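Local coordinates for DNR protein (Pseudomonas aeruginosa, PDB 2Z69) that regulates transcription, probably as a DNA-binding, nitric oxide-responsive factor of the CRP/FNR type, of which this chain is the sensor domain, at residues E5-H10 and Q27-L32; L13-S16 and F20-L23; R121-Q124 and L129-A132. One frame throughout, in Å; residues are numbered along the deposited sequence.

Contact 1. Residues E5-H10 and Q27-L32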
loop_
_atom_site.group_PDB
_atom_site.type_symbol
_atom_site.label_atom_id
_atom_site.label_comp_id
_atom_site.label_asym_id
_atom_site.label_seq_id
_atom_site.Cartn_x
_atom_site.Cartn_y
_atom_site.Cartn_z
ATOM N N GLU B 5 25.846 -8.591 24.215
ATOM C CA GLU B 5 24.582 -8.423 24.961
ATOM C C GLU B 5 23.649 -7.359 24.381
ATOM O O GLU B 5 22.424 -7.476 24.491
ATOM C CB GLU B 5 24.857 -8.058 26.428
ATOM C CG GLU B 5 26.005 -8.800 27.096
ATOM C CD GLU B 5 26.508 -8.096 28.355
ATOM O OE1 GLU B 5 27.378 -8.662 29.052
ATOM O OE2 GLU B 5 26.037 -6.973 28.649
ATOM N N PHE B 6 24.236 -6.322 23.782
ATOM C CA PHE B 6 23.496 -5.186 23.235
ATOM C C PHE B 6 22.405 -5.572 22.225
ATOM O O PHE B 6 21.437 -4.828 22.045
ATOM C CB PHE B 6 24.460 -4.184 22.584
ATOM C CG PHE B 6 25.056 -4.669 21.285
ATOM C CD1 PHE B 6 26.198 -5.476 21.284
ATOM C CD2 PHE B 6 24.471 -4.319 20.061
ATOM C CE1 PHE B 6 26.753 -5.935 20.087
ATOM C CE2 PHE B 6 25.015 -4.776 18.854
ATOM C CZ PHE B 6 26.161 -5.578 18.864
ATOM N N GLN B 7 22.579 -6.712 21.555
ATOM C CA GLN B 7 21.614 -7.160 20.555
ATOM C C GLN B 7 20.294 -7.561 21.218
ATOM O O GLN B 7 19.224 -7.271 20.681
ATOM C CB GLN B 7 22.182 -8.280 19.675
ATOM C CG GLN B 7 22.518 -9.568 20.397
ATOM C CD GLN B 7 22.327 -10.783 19.519
ATOM O OE1 GLN B 7 21.636 -11.728 19.897
ATOM N NE2 GLN B 7 22.925 -10.761 18.332
ATOM N N ARG B 8 20.382 -8.189 22.394
ATOM C CA ARG B 8 19.207 -8.524 23.206
ATOM C C ARG B 8 18.384 -7.282 23.556
ATOM O O ARG B 8 17.208 -7.192 23.194
ATOM C CB ARG B 8 19.619 -9.282 24.474
ATOM N N VAL B 9 19.008 -6.317 24.233
ATOM C CA VAL B 9 18.332 -5.059 24.608
ATOM C C VAL B 9 17.743 -4.276 23.410
ATOM O O VAL B 9 16.642 -3.732 23.516
ATOM C CB VAL B 9 19.190 -4.166 25.594
ATOM C CG1 VAL B 9 20.695 -4.351 25.372
ATOM C CG2 VAL B 9 18.794 -2.676 25.528
ATOM N N HIS B 10 18.446 -4.235 22.280
ATOM C CA HIS B 10 17.915 -3.514 21.107
ATOM C C HIS B 10 16.763 -4.271 20.443
ATOM O O HIS B 10 15.754 -3.670 20.084
ATOM C CB HIS B 10 18.995 -3.187 20.077
ATOM C CG HIS B 10 20.126 -2.362 20.607
ATOM N ND1 HIS B 10 21.346 -2.295 19.971
ATOM C CD2 HIS B 10 20.237 -1.590 21.716
ATOM C CE1 HIS B 10 22.158 -1.515 20.662
ATOM N NE2 HIS B 10 21.508 -1.074 21.725
ATOM N N GLN B 27 14.881 -12.144 11.694
ATOM C CA GLN B 27 14.761 -11.008 10.766
ATOM C C GLN B 27 15.144 -9.687 11.404
ATOM O O GLN B 27 15.774 -8.849 10.763
ATOM C CB GLN B 27 13.342 -10.935 10.183
ATOM C CG GLN B 27 13.060 -12.042 9.144
ATOM C CD GLN B 27 11.586 -12.193 8.808
ATOM O OE1 GLN B 27 10.713 -11.689 9.514
ATOM N NE2 GLN B 27 11.302 -12.912 7.729
ATOM N N LEU B 28 14.772 -9.520 12.671
ATOM C CA LEU B 28 15.073 -8.311 13.437
ATOM C C LEU B 28 16.581 -8.146 13.642
ATOM O O LEU B 28 17.125 -7.055 13.443
ATOM C CB LEU B 28 14.336 -8.337 14.783
ATOM C CG LEU B 28 14.221 -7.031 15.561
ATOM C CD1 LEU B 28 13.950 -5.824 14.646
ATOM C CD2 LEU B 28 13.146 -7.156 16.610
ATOM N N GLN B 29 17.236 -9.241 14.026
ATOM C CA GLN B 29 18.683 -9.318 14.179
ATOM C C GLN B 29 19.378 -8.878 12.891
ATOM O O GLN B 29 20.309 -8.088 12.926
ATOM C CB GLN B 29 19.074 -10.767 14.559
ATOM C CG GLN B 29 20.538 -11.010 14.955
ATOM C CD GLN B 29 20.943 -12.506 14.933
ATOM O OE1 GLN B 29 21.005 -13.141 13.872
ATOM N NE2 GLN B 29 21.237 -13.054 16.108
ATOM N N GLU B 30 18.906 -9.382 11.752
ATOM C CA GLU B 30 19.515 -9.087 10.452
ATOM C C GLU B 30 19.375 -7.603 10.083
ATOM O O GLU B 30 20.284 -7.006 9.499
ATOM C CB GLU B 30 18.922 -9.991 9.364
ATOM C CG GLU B 30 19.641 -9.912 8.008
ATOM C CD GLU B 30 19.144 -10.924 6.975
ATOM O OE1 GLU B 30 18.434 -11.891 7.342
ATOM O OE2 GLU B 30 19.480 -10.761 5.782
ATOM N N LEU B 31 18.236 -7.023 10.457
ATOM C CA LEU B 31 17.938 -5.605 10.236
ATOM C C LEU B 31 18.845 -4.698 11.069
ATOM O O LEU B 31 19.437 -3.750 10.531
ATOM C CB LEU B 31 16.450 -5.325 10.532
ATOM C CG LEU B 31 15.843 -3.958 10.198
ATOM C CD1 LEU B 31 16.117 -3.542 8.747
ATOM C CD2 LEU B 31 14.357 -3.960 10.484
ATOM N N LEU B 32 18.933 -4.997 12.370
ATOM C CA LEU B 32 19.922 -4.374 13.266
ATOM C C LEU B 32 21.367 -4.490 12.782
ATOM O O LEU B 32 22.131 -3.539 12.882
ATOM C CB LEU B 32 19.813 -4.926 14.694
ATOM C CG LEU B 32 18.665 -4.339 15.517
ATOM C CD1 LEU B 32 18.318 -5.261 16.658
ATOM C CD2 LEU B 32 19.025 -2.941 16.028
#

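Contact 2. Residues L13-S16 and F20-L23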
loop_
_atom_site.group_PDB
_atom_site.type_symbol
_atom_site.label_atom_id
_atom_site.label_comp_id
_atom_site.label_asym_id
_atom_site.label_seq_id
_atom_site.Cartn_x
_atom_site.Cartn_y
_atom_site.Cartn_z
ATOM N N LEU B 13 13.556 -3.416 22.678
ATOM C CA LEU B 13 12.825 -2.138 22.523
ATOM C C LEU B 13 12.208 -1.980 21.124
ATOM O O LEU B 13 11.111 -1.451 20.972
ATOM C CB LEU B 13 13.671 -0.920 22.965
ATOM C CG LEU B 13 14.565 -0.066 22.053
ATOM C CD1 LEU B 13 14.977 1.222 22.755
ATOM C CD2 LEU B 13 15.792 -0.816 21.580
ATOM N N LEU B 14 12.895 -2.495 20.113
ATOM C CA LEU B 14 12.394 -2.463 18.744
ATOM C C LEU B 14 11.203 -3.355 18.485
ATOM O O LEU B 14 10.377 -3.039 17.615
ATOM C CB LEU B 14 13.499 -2.835 17.766
ATOM C CG LEU B 14 14.558 -1.754 17.669
ATOM C CD1 LEU B 14 15.618 -2.184 16.674
ATOM C CD2 LEU B 14 13.887 -0.482 17.198
ATOM N N GLN B 15 11.126 -4.484 19.201
ATOM C CA GLN B 15 10.099 -5.476 18.928
ATOM C C GLN B 15 8.712 -4.953 19.322
ATOM O O GLN B 15 7.696 -5.426 18.817
ATOM C CB GLN B 15 10.434 -6.819 19.612
ATOM C CG GLN B 15 9.655 -8.006 19.073
ATOM C CD GLN B 15 10.136 -8.501 17.701
ATOM O OE1 GLN B 15 11.080 -9.296 17.607
ATOM N NE2 GLN B 15 9.456 -8.069 16.638
ATOM N N SER B 16 8.672 -3.955 20.202
ATOM C CA SER B 16 7.391 -3.373 20.642
ATOM C C SER B 16 6.734 -2.539 19.544
ATOM O O SER B 16 5.507 -2.466 19.446
ATOM C CB SER B 16 7.575 -2.523 21.906
ATOM O OG SER B 16 8.667 -1.633 21.769
ATOM N N PHE B 20 8.425 -3.306 13.334
ATOM C CA PHE B 20 9.388 -4.373 13.565
ATOM C C PHE B 20 8.731 -5.540 14.279
ATOM O O PHE B 20 9.295 -6.624 14.327
ATOM C CB PHE B 20 10.596 -3.866 14.382
ATOM C CG PHE B 20 11.179 -2.586 13.870
ATOM C CD1 PHE B 20 10.780 -1.362 14.400
ATOM C CD2 PHE B 20 12.097 -2.597 12.839
ATOM C CE1 PHE B 20 11.319 -0.155 13.915
ATOM C CE2 PHE B 20 12.614 -1.409 12.339
ATOM C CZ PHE B 20 12.233 -0.188 12.890
ATOM N N GLU B 21 7.542 -5.303 14.835
ATOM C CA GLU B 21 6.783 -6.331 15.574
ATOM C C GLU B 21 6.549 -7.640 14.799
ATOM O O GLU B 21 6.866 -8.728 15.316
ATOM C CB GLU B 21 5.454 -5.745 16.099
ATOM C CG GLU B 21 4.324 -6.756 16.322
ATOM C CD GLU B 21 4.605 -7.709 17.463
ATOM O OE1 GLU B 21 5.414 -7.346 18.346
ATOM O OE2 GLU B 21 4.021 -8.820 17.475
ATOM N N PRO B 22 5.992 -7.558 13.565
ATOM C CA PRO B 22 5.677 -8.816 12.852
ATOM C C PRO B 22 6.919 -9.595 12.385
ATOM O O PRO B 22 6.798 -10.745 11.930
ATOM C CB PRO B 22 4.842 -8.348 11.649
ATOM C CG PRO B 22 4.501 -6.884 11.921
ATOM C CD PRO B 22 5.608 -6.373 12.773
ATOM N N LEU B 23 8.094 -8.970 12.512
ATOM C CA LEU B 23 9.361 -9.618 12.205
ATOM C C LEU B 23 9.690 -10.674 13.241
ATOM O O LEU B 23 9.406 -10.490 14.430
ATOM C CB LEU B 23 10.490 -8.593 12.149
ATOM C CG LEU B 23 10.459 -7.586 10.997
ATOM C CD1 LEU B 23 11.650 -6.641 11.091
ATOM C CD2 LEU B 23 10.460 -8.298 9.660
#

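Contact 3. Residues R121-Q124 and L129-A132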
loop_
_atom_site.group_PDB
_atom_site.type_symbol
_atom_site.label_atom_id
_atom_site.label_comp_id
_atom_site.label_asym_id
_atom_site.label_seq_id
_atom_site.Cartn_x
_atom_site.Cartn_y
_atom_site.Cartn_z
ATOM N N ARG B 121 13.947 -6.082 2.098
ATOM C CA ARG B 121 14.401 -7.453 1.958
ATOM C C ARG B 121 13.686 -8.391 2.930
ATOM O O ARG B 121 13.343 -9.521 2.556
ATOM C CB ARG B 121 15.908 -7.519 2.165
ATOM C CG ARG B 121 16.654 -8.499 1.234
ATOM C CD ARG B 121 18.174 -8.316 1.412
ATOM N NE ARG B 121 18.578 -6.957 1.084
ATOM C CZ ARG B 121 19.520 -6.263 1.718
ATOM N NH1 ARG B 121 20.184 -6.787 2.750
ATOM N NH2 ARG B 121 19.787 -5.024 1.324
ATOM N N GLN B 122 13.475 -7.937 4.168
ATOM C CA GLN B 122 12.745 -8.725 5.192
ATOM C C GLN B 122 11.296 -8.865 4.796
ATOM O O GLN B 122 10.675 -9.917 4.964
ATOM C CB GLN B 122 12.784 -8.057 6.577
ATOM C CG GLN B 122 14.150 -7.695 7.056
ATOM C CD GLN B 122 15.127 -8.817 6.841
ATOM O OE1 GLN B 122 15.002 -9.890 7.441
ATOM N NE2 GLN B 122 16.099 -8.588 5.960
ATOM N N LEU B 123 10.767 -7.764 4.278
ATOM C CA LEU B 123 9.390 -7.684 3.845
ATOM C C LEU B 123 9.088 -8.751 2.810
ATOM O O LEU B 123 8.042 -9.380 2.865
ATOM C CB LEU B 123 9.113 -6.280 3.293
ATOM C CG LEU B 123 7.692 -5.860 2.986
ATOM C CD1 LEU B 123 6.851 -6.080 4.189
ATOM C CD2 LEU B 123 7.702 -4.393 2.618
ATOM N N GLN B 124 10.011 -8.957 1.877
ATOM C CA GLN B 124 9.851 -9.953 0.827
ATOM C C GLN B 124 9.652 -11.386 1.331
ATOM O O GLN B 124 9.218 -12.236 0.562
ATOM C CB GLN B 124 11.020 -9.901 -0.143
ATOM C CG GLN B 124 11.119 -8.583 -0.907
ATOM C CD GLN B 124 12.426 -8.467 -1.664
ATOM O OE1 GLN B 124 13.005 -9.475 -2.076
ATOM N NE2 GLN B 124 12.905 -7.232 -1.848
ATOM N N LEU B 129 3.783 -8.728 7.666
ATOM C CA LEU B 129 4.308 -7.364 7.606
ATOM C C LEU B 129 3.879 -6.647 6.331
ATOM O O LEU B 129 3.467 -5.489 6.392
ATOM C CB LEU B 129 5.837 -7.337 7.770
ATOM C CG LEU B 129 6.526 -5.972 7.866
ATOM C CD1 LEU B 129 6.036 -5.177 9.052
ATOM C CD2 LEU B 129 8.051 -6.107 7.889
ATOM N N ALA B 130 3.974 -7.320 5.189
ATOM C CA ALA B 130 3.510 -6.739 3.927
ATOM C C ALA B 130 2.056 -6.292 4.027
ATOM O O ALA B 130 1.732 -5.165 3.670
ATOM C CB ALA B 130 3.705 -7.707 2.780
ATOM N N LEU B 131 1.199 -7.171 4.552
ATOM C CA LEU B 131 -0.228 -6.882 4.736
ATOM C C LEU B 131 -0.503 -5.728 5.692
ATOM O O LEU B 131 -1.428 -4.942 5.465
ATOM C CB LEU B 131 -0.989 -8.141 5.201
ATOM C CG LEU B 131 -0.970 -9.329 4.226
ATOM C CD1 LEU B 131 -2.019 -10.349 4.635
ATOM C CD2 LEU B 131 -1.157 -8.899 2.745
ATOM N N ALA B 132 0.266 -5.658 6.775
ATOM C CA ALA B 132 0.176 -4.544 7.719
ATOM C C ALA B 132 0.476 -3.189 7.043
ATOM O O ALA B 132 -0.253 -2.209 7.238
ATOM C CB ALA B 132 1.111 -4.772 8.916
#

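Contact 1. Residues E5-H10 and Q27-L32
Gln29 reaches across to Gln7 where segments 5-10 and 27-32 have their nearest CA atoms, 7.3 Å apart. From CB the Gln29 chain continues with CG anti to the backbone N (chi1 -172°) and stays extended beyond it, which carries the amide out over the gap between the helices. Gln29 CG already lies near the partner amide, 4.1 Å from Gln7 NE2. At the tip, Gln29 NE2 sits 3.6 Å from Gln7 NE2 and 4.0 Å from Gln7 OE1. The amide planes are turned 52° against each other, and neither distance makes a hydrogen bond, so this end of the contact is a loose meeting of polar groups at the surface. Helix 6-14 and helix 25-33 are the two N-terminal helices of the sensor domain, lying in sequence ahead of the beta barrel. One turn further along each helix the contact becomes apolar. Leu32 straddles the CB of His10 with its two methyls, CD1 and CD2 each 4.1 Å from His10 CB. The imidazole leads away from Leu32: its ND1 lies at the edge of the Phe6 ring, in the plane of that ring, while Phe6 O stands 3.1 Å above one imidazole face, off its centre. The imidazole also meets Phe112 of strand 109-115 edge-to-face, and Leu32 packs against the same phenylalanine.

Contact 2. Residues L13-S16 and F20-L23
Gln15, just beyond Leu14 of helix 6-14, reaches into the type I beta turn formed by Phe20 to Leu23, the turn that leads the chain toward helix 25-33. The polar part of the contact centres on its amide. With chi1 at -163° the side chain sets out opposite its own N, and a bend at chi2 then swings NE2 among the turn carbonyls. It donates a hydrogen bond to Leu23 O at 3.3 Å, well short of straight with 136° at the hydrogen, and the oxygen is tilted out of the amide plane. Phe20 O is nearer, 2.7 Å from Gln15 NE2. Within the turn, Phe20 O accepts the bond from Leu23 N. A weaker polar contact joins the backbones, a CA-H...O approach from Glu21 CA to Gln15 O. The same Gln15 O has Glu21 OE1 3.0 Å away; as both are acceptors, this proximity would probably raise the proton affinity of the carboxylate. Phe20 CB also lies 3.3 Å from the backbone Leu14 O. The apolar part is built from Leu14 and Phe20, both buried. They belong to a hydrophobic layer that helix 25-33, through Leu28, Leu31 and Leu32, shares with barrel residues Phe56, Tyr58 and Phe114. Leu14 CD2 stands over one face of the Phe20 ring, displaced from its centre and 4.2 Å from Phe20 CE1.

Contact 3. Residues R121-Q124 and L129-A132
At the junction between helix 116-123 and helix 127-140, where the chain passes from the helix after the last barrel strand into the long dimerization helix of the sensor domain, Leu123 packs on the helix that follows. Its CD1 methyl does all the touching, set against the first turn of helix 127-140. On the backbone side, Leu123 CD1 is 3.3 Å from Ala130 N and 3.4 Å from Ala130 CA, the latter tighter than ordinary van der Waals contact. The methyl of Ala130 adds a softer touch, CB lying 3.8 Å from Leu123 CD1. Leu129, whose CB points toward segment 121-124, meets Leu123 CD1 with its CG at 3.7 Å, and Leu129 CB and CD2 are little further off. The side-chain contacts are apolar, and all three residues are buried. They adjoin the dimer interface: Leu123 packs on Leu131 of the second subunit, and Ala130 meets Ala130 of that subunit. Within the chain, Phe93 of a loop also touches Leu123, Leu129 rests on Pro22 and Leu23 of the loop before helix 25-33, and Gln122 packs against Gln27 and Glu30 of that helix.

In the fold
Along the chain contact 2 falls between the two halves of contact 1, with contact 3 following after the barrel strands in sequence. Contacts 1 and 2 share helix 6-14, have centres 10 Å apart and meet through Leu32 on Leu14 and Leu31 on Phe20. Contact 3 is centred 13 Å from contact 2 and 18 Å from contact 1. The turn 20-23 bridges to it by packing on helix 127-140, while helix 25-33 touches helix 116-123. The N-terminal helices are thereby linked by continuous packing to the start of the dimerization helix, joining elements distant in sequence into one helical layer beside the barrel and the subunit interface.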